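Local coordinates for resiniferatoxin-binding, phosphotriesterase-related protein (Rhodobacter sphaeroides 2.4.1, PDB 3K2G) that probably hydrolyses phosphoric esters and holds a pair of zinc ions in a TIM barrel, at residues 90-95 / 101-106; 309-312 / 318-321; 116-121 / 129-134. One frame throughout, in Å; residues are numbered along the deposited sequence.

Interaction 1 of 3, residues 90-95 / 101-106; sequences AEVKQF and RSIVDP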
loop_
_atom_site.group_PDB
_atom_site.type_symbol
_atom_site.label_atom_id
_atom_site.label_comp_id
_atom_site.label_asym_id
_atom_site.label_seq_id
_atom_site.Cartn_x
_atom_site.Cartn_y
_atom_site.Cartn_z
ATOM N N ALA B 90 -20.057 26.318 -30.060
ATOM C CA ALA B 90 -18.748 26.950 -29.926
ATOM C C ALA B 90 -17.813 26.081 -29.085
ATOM O O ALA B 90 -16.633 25.917 -29.410
ATOM C CB ALA B 90 -18.886 28.333 -29.288
ATOM N N GLU B 91 -18.349 25.528 -28.003
ATOM C CA GLU B 91 -17.560 24.686 -27.112
ATOM C C GLU B 91 -17.107 23.409 -27.817
ATOM O O GLU B 91 -15.997 22.936 -27.591
ATOM C CB GLU B 91 -18.376 24.345 -25.868
ATOM C CG GLU B 91 -18.626 25.529 -24.927
ATOM C CD GLU B 91 -17.415 25.872 -24.063
ATOM O OE1 GLU B 91 -16.644 24.949 -23.714
ATOM O OE2 GLU B 91 -17.241 27.059 -23.714
ATOM N N VAL B 92 -17.968 22.857 -28.670
ATOM C CA VAL B 92 -17.631 21.643 -29.404
ATOM C C VAL B 92 -16.586 21.942 -30.479
ATOM O O VAL B 92 -15.732 21.105 -30.781
ATOM C CB VAL B 92 -18.893 21.010 -30.049
ATOM C CG1 VAL B 92 -18.498 19.902 -31.022
ATOM C CG2 VAL B 92 -19.792 20.445 -28.960
ATOM N N LYS B 93 -16.640 23.137 -31.055
ATOM C CA LYS B 93 -15.665 23.494 -32.072
ATOM C C LYS B 93 -14.250 23.463 -31.504
ATOM O O LYS B 93 -13.284 23.294 -32.249
ATOM C CB LYS B 93 -15.970 24.873 -32.651
ATOM C CG LYS B 93 -17.177 24.900 -33.578
ATOM C CD LYS B 93 -17.369 26.291 -34.165
ATOM C CE LYS B 93 -18.583 26.348 -35.078
ATOM N NZ LYS B 93 -18.789 27.709 -35.649
ATOM N N GLN B 94 -14.118 23.621 -30.188
ATOM C CA GLN B 94 -12.800 23.579 -29.559
ATOM C C GLN B 94 -12.218 22.170 -29.665
ATOM O O GLN B 94 -11.012 21.992 -29.875
ATOM C CB GLN B 94 -12.893 23.970 -28.087
ATOM C CG GLN B 94 -13.137 25.434 -27.836
ATOM C CD GLN B 94 -13.213 25.738 -26.357
ATOM O OE1 GLN B 94 -12.379 25.268 -25.577
ATOM N NE2 GLN B 94 -14.208 26.526 -25.958
ATOM N N PHE B 95 -13.086 21.176 -29.501
ATOM C CA PHE B 95 -12.686 19.773 -29.588
ATOM C C PHE B 95 -12.241 19.488 -31.016
ATOM O O PHE B 95 -11.185 18.903 -31.243
ATOM C CB PHE B 95 -13.868 18.874 -29.217
ATOM C CG PHE B 95 -13.604 17.402 -29.389
ATOM C CD1 PHE B 95 -12.493 16.801 -28.802
ATOM C CD2 PHE B 95 -14.498 16.607 -30.099
ATOM C CE1 PHE B 95 -12.283 15.428 -28.912
ATOM C CE2 PHE B 95 -14.300 15.230 -30.216
ATOM C CZ PHE B 95 -13.189 14.638 -29.621
ATOM N N ARG B 101 -13.123 14.316 -33.872
ATOM C CA ARG B 101 -13.937 13.981 -35.032
ATOM C C ARG B 101 -15.337 13.548 -34.628
ATOM O O ARG B 101 -16.308 13.857 -35.312
ATOM C CB ARG B 101 -13.268 12.858 -35.823
ATOM C CG ARG B 101 -11.771 13.063 -35.980
ATOM C CD ARG B 101 -11.059 11.814 -36.485
ATOM N NE ARG B 101 -9.686 11.740 -35.985
ATOM C CZ ARG B 101 -8.836 10.757 -36.267
ATOM N NH1 ARG B 101 -9.210 9.755 -37.053
ATOM N NH2 ARG B 101 -7.612 10.767 -35.752
ATOM N N SER B 102 -15.445 12.849 -33.504
ATOM C CA SER B 102 -16.741 12.351 -33.066
ATOM C C SER B 102 -17.040 12.488 -31.575
ATOM O O SER B 102 -16.140 12.450 -30.740
ATOM C CB SER B 102 -16.864 10.868 -33.445
ATOM O OG SER B 102 -16.494 10.644 -34.799
ATOM N N ILE B 103 -18.323 12.627 -31.260
ATOM C CA ILE B 103 -18.775 12.698 -29.874
ATOM C C ILE B 103 -19.981 11.785 -29.664
ATOM O O ILE B 103 -20.903 11.757 -30.482
ATOM C CB ILE B 103 -19.181 14.125 -29.459
ATOM C CG1 ILE B 103 -17.959 15.044 -29.475
ATOM C CG2 ILE B 103 -19.788 14.093 -28.051
ATOM C CD1 ILE B 103 -18.269 16.483 -29.112
ATOM N N VAL B 104 -19.960 11.027 -28.573
ATOM C CA VAL B 104 -21.060 10.137 -28.232
ATOM C C VAL B 104 -21.850 10.813 -27.114
ATOM O O VAL B 104 -21.325 11.046 -26.022
ATOM C CB VAL B 104 -20.558 8.754 -27.733
ATOM C CG1 VAL B 104 -21.747 7.860 -27.382
ATOM C CG2 VAL B 104 -19.701 8.087 -28.812
ATOM N N ASP B 105 -23.106 11.143 -27.396
ATOM C CA ASP B 105 -23.954 11.796 -26.412
ATOM C C ASP B 105 -24.970 10.795 -25.875
ATOM O O ASP B 105 -25.940 10.449 -26.553
ATOM C CB ASP B 105 -24.682 12.984 -27.038
ATOM C CG ASP B 105 -25.425 13.812 -26.007
ATOM O OD1 ASP B 105 -26.013 13.215 -25.082
ATOM O OD2 ASP B 105 -25.420 15.053 -26.127
ATOM N N PRO B 106 -24.760 10.326 -24.642
ATOM C CA PRO B 106 -25.650 9.355 -24.004
ATOM C C PRO B 106 -26.863 9.947 -23.290
ATOM O O PRO B 106 -27.481 9.271 -22.462
ATOM C CB PRO B 106 -24.713 8.633 -23.047
ATOM C CG PRO B 106 -23.845 9.763 -22.565
ATOM C CD PRO B 106 -23.541 10.528 -23.838
#

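Interaction 2 of 3, residues 309-312 / 318-321; sequences MMLT and GYAF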
loop_
_atom_site.group_PDB
_atom_site.type_symbol
_atom_site.label_atom_id
_atom_site.label_comp_id
_atom_site.label_asym_id
_atom_site.label_seq_id
_atom_site.Cartn_x
_atom_site.Cartn_y
_atom_site.Cartn_z
HETATM N N MSE B 309 -21.139 24.897 -15.664
HETATM C CA MSE B 309 -19.824 25.220 -15.120
HETATM C C MSE B 309 -18.685 24.360 -15.645
HETATM O O MSE B 309 -17.525 24.634 -15.364
HETATM C CB MSE B 309 -19.836 25.206 -13.581
HETATM C CG MSE B 309 -19.929 23.856 -12.918
HETATM SE SE MSE B 309 -19.981 24.090 -10.969
HETATM C CE MSE B 309 -18.055 24.385 -10.618
HETATM N N MSE B 310 -19.001 23.334 -16.430
HETATM C CA MSE B 310 -17.948 22.493 -16.976
HETATM C C MSE B 310 -17.536 22.977 -18.364
HETATM O O MSE B 310 -16.627 22.424 -18.975
HETATM C CB MSE B 310 -18.399 21.037 -17.022
HETATM C CG MSE B 310 -18.532 20.391 -15.638
HETATM SE SE MSE B 310 -19.171 18.566 -15.685
HETATM C CE MSE B 310 -17.547 17.711 -16.390
ATOM N N LEU B 311 -18.210 24.015 -18.851
ATOM C CA LEU B 311 -17.892 24.597 -20.156
ATOM C C LEU B 311 -16.856 25.700 -19.926
ATOM O O LEU B 311 -16.881 26.363 -18.885
ATOM C CB LEU B 311 -19.147 25.194 -20.789
ATOM C CG LEU B 311 -20.279 24.204 -21.071
ATOM C CD1 LEU B 311 -21.512 24.962 -21.544
ATOM C CD2 LEU B 311 -19.830 23.192 -22.116
ATOM N N THR B 312 -15.958 25.903 -20.888
ATOM C CA THR B 312 -14.916 26.913 -20.732
ATOM C C THR B 312 -15.518 28.312 -20.548
ATOM O O THR B 312 -14.981 29.144 -19.806
ATOM C CB THR B 312 -13.942 26.902 -21.936
ATOM O OG1 THR B 312 -14.592 27.436 -23.096
ATOM C CG2 THR B 312 -13.497 25.473 -22.233
ATOM N N GLY B 318 -14.366 22.389 -20.585
ATOM C CA GLY B 318 -14.877 22.219 -21.937
ATOM C C GLY B 318 -14.751 20.802 -22.468
ATOM O O GLY B 318 -14.598 19.855 -21.694
ATOM N N TYR B 319 -14.801 20.662 -23.794
ATOM C CA TYR B 319 -14.720 19.358 -24.462
ATOM C C TYR B 319 -13.349 19.037 -25.050
ATOM O O TYR B 319 -13.165 17.956 -25.603
ATOM C CB TYR B 319 -15.742 19.272 -25.607
ATOM C CG TYR B 319 -17.184 19.453 -25.204
ATOM C CD1 TYR B 319 -17.852 18.482 -24.460
ATOM C CD2 TYR B 319 -17.878 20.617 -25.545
ATOM C CE1 TYR B 319 -19.181 18.666 -24.060
ATOM C CE2 TYR B 319 -19.200 20.812 -25.147
ATOM C CZ TYR B 319 -19.844 19.836 -24.407
ATOM O OH TYR B 319 -21.145 20.035 -24.012
ATOM N N ALA B 320 -12.393 19.957 -24.949
ATOM C CA ALA B 320 -11.063 19.707 -25.508
ATOM C C ALA B 320 -10.001 19.449 -24.443
ATOM O O ALA B 320 -8.815 19.341 -24.751
ATOM C CB ALA B 320 -10.638 20.881 -26.386
ATOM N N PHE B 321 -10.437 19.335 -23.195
ATOM C CA PHE B 321 -9.530 19.123 -22.074
ATOM C C PHE B 321 -8.820 17.765 -22.102
ATOM O O PHE B 321 -7.607 17.687 -21.934
ATOM C CB PHE B 321 -10.303 19.288 -20.762
ATOM C CG PHE B 321 -9.438 19.248 -19.540
ATOM C CD1 PHE B 321 -8.683 20.358 -19.169
ATOM C CD2 PHE B 321 -9.364 18.094 -18.765
ATOM C CE1 PHE B 321 -7.868 20.321 -18.042
ATOM C CE2 PHE B 321 -8.551 18.044 -17.639
ATOM C CZ PHE B 321 -7.803 19.163 -17.275
HETATM O O HOH W 1 -15.190 19.796 -19.030
#

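Interaction 3 of 3, residues 116-121 / 129-134; sequences VKLRRI and VVMGAG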
loop_
_atom_site.group_PDB
_atom_site.type_symbol
_atom_site.label_atom_id
_atom_site.label_comp_id
_atom_site.label_asym_id
_atom_site.label_seq_id
_atom_site.Cartn_x
_atom_site.Cartn_y
_atom_site.Cartn_z
ATOM N N VAL B 116 -32.977 16.763 -32.828
ATOM C CA VAL B 116 -32.993 17.964 -33.653
ATOM C C VAL B 116 -31.781 18.828 -33.323
ATOM O O VAL B 116 -31.054 19.264 -34.214
ATOM C CB VAL B 116 -34.272 18.790 -33.416
ATOM C CG1 VAL B 116 -34.256 20.025 -34.296
ATOM C CG2 VAL B 116 -35.503 17.941 -33.712
ATOM N N LYS B 117 -31.565 19.060 -32.032
ATOM C CA LYS B 117 -30.445 19.868 -31.567
ATOM C C LYS B 117 -29.115 19.232 -31.958
ATOM O O LYS B 117 -28.224 19.906 -32.475
ATOM C CB LYS B 117 -30.501 20.029 -30.047
ATOM C CG LYS B 117 -31.743 20.737 -29.510
ATOM C CD LYS B 117 -31.593 20.962 -28.003
ATOM C CE LYS B 117 -32.850 21.521 -27.353
ATOM N NZ LYS B 117 -33.165 22.906 -27.801
ATOM N N LEU B 118 -28.988 17.930 -31.708
ATOM C CA LEU B 118 -27.766 17.206 -32.043
ATOM C C LEU B 118 -27.391 17.386 -33.514
ATOM O O LEU B 118 -26.225 17.595 -33.843
ATOM C CB LEU B 118 -27.921 15.709 -31.729
ATOM C CG LEU B 118 -28.076 15.302 -30.260
ATOM C CD1 LEU B 118 -27.977 13.789 -30.135
ATOM C CD2 LEU B 118 -26.990 15.971 -29.422
ATOM N N ARG B 119 -28.381 17.306 -34.399
ATOM C CA ARG B 119 -28.123 17.467 -35.824
ATOM C C ARG B 119 -27.625 18.871 -36.162
ATOM O O ARG B 119 -26.751 19.044 -37.016
ATOM C CB ARG B 119 -29.385 17.133 -36.627
ATOM C CG ARG B 119 -29.589 15.633 -36.816
ATOM C CD ARG B 119 -30.909 15.302 -37.495
ATOM N NE ARG B 119 -30.927 13.918 -37.969
ATOM C CZ ARG B 119 -31.968 13.332 -38.556
ATOM N NH1 ARG B 119 -33.096 14.005 -38.743
ATOM N NH2 ARG B 119 -31.875 12.074 -38.969
ATOM N N ARG B 120 -28.170 19.879 -35.493
ATOM C CA ARG B 120 -27.725 21.240 -35.753
ATOM C C ARG B 120 -26.278 21.362 -35.283
ATOM O O ARG B 120 -25.450 21.994 -35.940
ATOM C CB ARG B 120 -28.605 22.253 -35.017
ATOM C CG ARG B 120 -28.115 23.686 -35.156
ATOM C CD ARG B 120 -28.967 24.662 -34.367
ATOM N NE ARG B 120 -28.265 25.928 -34.173
ATOM C CZ ARG B 120 -28.687 26.911 -33.383
ATOM N NH1 ARG B 120 -29.820 26.788 -32.704
ATOM N NH2 ARG B 120 -27.963 28.015 -33.260
ATOM N N ILE B 121 -25.973 20.739 -34.149
ATOM C CA ILE B 121 -24.619 20.788 -33.614
ATOM C C ILE B 121 -23.639 20.088 -34.554
ATOM O O ILE B 121 -22.577 20.626 -34.867
ATOM C CB ILE B 121 -24.550 20.137 -32.217
ATOM C CG1 ILE B 121 -25.451 20.912 -31.250
ATOM C CG2 ILE B 121 -23.114 20.116 -31.723
ATOM C CD1 ILE B 121 -25.531 20.323 -29.864
ATOM N N VAL B 129 -21.898 13.050 -34.433
ATOM C CA VAL B 129 -22.562 12.782 -33.164
ATOM C C VAL B 129 -23.379 11.492 -33.142
ATOM O O VAL B 129 -24.228 11.262 -34.012
ATOM C CB VAL B 129 -23.497 13.955 -32.776
ATOM C CG1 VAL B 129 -24.274 13.623 -31.511
ATOM C CG2 VAL B 129 -22.676 15.218 -32.573
ATOM N N VAL B 130 -23.117 10.660 -32.135
ATOM C CA VAL B 130 -23.832 9.401 -31.948
ATOM C C VAL B 130 -24.826 9.601 -30.803
ATOM O O VAL B 130 -24.457 10.128 -29.751
ATOM C CB VAL B 130 -22.873 8.250 -31.574
ATOM C CG1 VAL B 130 -23.672 6.993 -31.291
ATOM C CG2 VAL B 130 -21.884 8.005 -32.709
HETATM N N MSE B 131 -26.072 9.170 -31.009
HETATM C CA MSE B 131 -27.135 9.337 -30.013
HETATM C C MSE B 131 -27.503 8.079 -29.226
HETATM O O MSE B 131 -27.613 6.981 -29.787
HETATM C CB MSE B 131 -28.381 9.893 -30.705
HETATM C CG MSE B 131 -29.624 10.045 -29.829
HETATM SE SE MSE B 131 -31.022 11.017 -30.805
HETATM C CE MSE B 131 -31.440 9.597 -32.085
ATOM N N GLY B 132 -27.695 8.261 -27.920
ATOM C CA GLY B 132 -28.053 7.163 -27.044
ATOM C C GLY B 132 -29.548 6.986 -26.876
ATOM O O GLY B 132 -30.345 7.612 -27.575
ATOM N N ALA B 133 -29.933 6.126 -25.940
ATOM C CA ALA B 133 -31.339 5.842 -25.696
ATOM C C ALA B 133 -31.569 5.109 -24.377
ATOM O O ALA B 133 -30.622 4.757 -23.674
ATOM C CB ALA B 133 -31.898 5.019 -26.847
ATOM N N GLY B 134 -32.837 4.873 -24.056
ATOM C CA GLY B 134 -33.177 4.187 -22.823
ATOM C C GLY B 134 -33.556 5.140 -21.705
ATOM O O GLY B 134 -33.697 6.346 -21.921
#

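Interaction 1 of 3, residues 90-95 / 101-106
In the TIM barrel, Val92 and Phe95 of helix 85-97 pack against Ile103 of strand 102-105, the strand that follows the helix in the chain; the contact is the helix-to-second-strand half of the beta-alpha-beta crossover from strand 31-32 through helix 85-97 to strand 102-105. The short segments run neither parallel nor strictly antiparallel: their directions differ by 130°, and their axes approach to 10.4 Å, a gap filled by three apolar side chains. Ile103 is the residue of the strand that faces the helix. Its CG1 branch lies anti to the carbonyl carbon (chi1 -66°) and runs on extended to CD1, which meets Val92 CG1 tip to tip at 3.9 Å. Phe95 engages the same isoleucine differently. The two side chains slide past each other in opposite directions, and ring atom CE2 of Phe95 comes to 3.7 Å from Ile103 CG1 in an oblique approach. The ring runs along the branch from CG1 to CD1, with Phe95 CD2 near both atoms, whereas the valine meets it only at CD1.

Ser102 turns its CB away from the helix. Its OG is hydrogen-bonded to Leu28 O, before strand 31-32, and to Gln128 OE1, at the start of strand 128-131. Glu91 of the same helix is hydrogen-bonded through OE2 to Arg313 N, in the loop after the last barrel strand. The side chain of Ile103 is about 11 Å from a bound zinc ion, so this is packing outside the first shell of the metal site. The ring also meets backbone: the anti setting of Phe95 CG to the backbone N (chi1 175°) carries the ring out to the strand, and Ser102 O lies at its edge, near the ring plane, 3.4 Å from Phe95 CE2.

Interaction 2 of 3, residues 309-312 / 318-321
Met310 and Gly318 are joined by the polar part of this contact, a single backbone hydrogen bond reinforced by a water. Gly318 N donates to Met310 O over 2.8 Å, with an N-H...O angle of 156° and the donor tilted 17° from the carbonyl plane. The same oxygen, Met310 O, also accepts from water 1, at 3.0 Å. That water donates in addition to Gly318 O, 2.7 Å away, so it links the two carbonyls beside the direct bond, and Met310 O is gripped twice.

Both segments belong to one loop, the connection that leaves strand 299-301, the last strand of the TIM barrel, and leads to helix 321-332, with Ala320 at the N-cap position. The zinc ligand Asp304 lies earlier in this connection, and its side chain is about 5 Å from that of Met310, a selenomethionine. The loop therefore folds back on itself near the metal site, next to one of the ligands.

Van der Waals packing makes up the rest. Thr312 lays its methyl over the glycine, with Thr312 CG2 3.5 Å from Gly318 CA; this close approach is possible because Gly318, at a positive phi, has no side chain to stand in the way. With OG1 set between the backbone N and the carbonyl carbon (chi1 72°), CG2 falls beside the backbone N and over the glycine, while OG1 is hydrogen-bonded to Glu91 and Gln94 of helix 85-97. Leu311 and Tyr319 lie side by side and point the same way. Leu311 CD2 touches the far part of the tyrosine, 3.9 Å from Tyr319 CE2 and equally far from Tyr319 OH, approaching the ring obliquely. Tyr319 OH is hydrogen-bonded to the backbone oxygen of His36, a zinc ligand.

Interaction 3 of 3, residues 116-121 / 129-134
Leu118, on the inner side of helix 115-125, drops its CD1 methyl between Val129 and Met131 of strand 128-131. Each strand residue offers a different surface to it. The leucine has CG anti to its carbonyl carbon (chi1 -66°), and its extended chi2 carries CD1 away from the helix toward the strand. There Leu118 CD1 stands 4.0 Å from Val129 CG1, and CD2 of the same leucine lies near that methyl as well, so the fork of the leucine straddles a single branch of the valine; the two side chains cross at about a right angle. Val129 presents CG1 because this branch is the one set anti to the backbone N (chi1 175°).

Met131, a selenomethionine, meets the leucine along its length rather than at one point. CD1 of Leu118 is 4.0 Å from Met131 CB, 4.1 Å from Met131 CG and 4.2 Å from Met131 SE. Val130, between the two, turns its CB away from the helix. No hydrogen bond crosses the contact. On the same helix, Ser122 also touches Val129 and Pro115 also touches Met131. The contact closes the second half of the beta-alpha-beta unit made by strand 102-105, helix 115-125 and strand 128-131, the repeating element of the TIM barrel.

Overall arrangement
Along the chain, interaction 1 comes first, interaction 3 next and interaction 2 last. Interactions 1 and 3, with centres 11 Å apart, share the parallel sheet: strands 102-105 and 128-131 are neighbours, joined by the backbone pairs Asp105 N to Val130 O and Ile103 O to Val130 N, and each is backed by its preceding helix. Interaction 2, centred 10 Å from interaction 1, belongs to the loop after the barrel's last strand and touches helix 85-97 through Thr312. Interactions 2 and 3 do not touch; their centres are 19 Å apart and their nearest atoms about 7 Å. Helix 85-97 is shared between a wall contact and the loop that follows the zinc ligand Asp304, so early wall and late loop pack together.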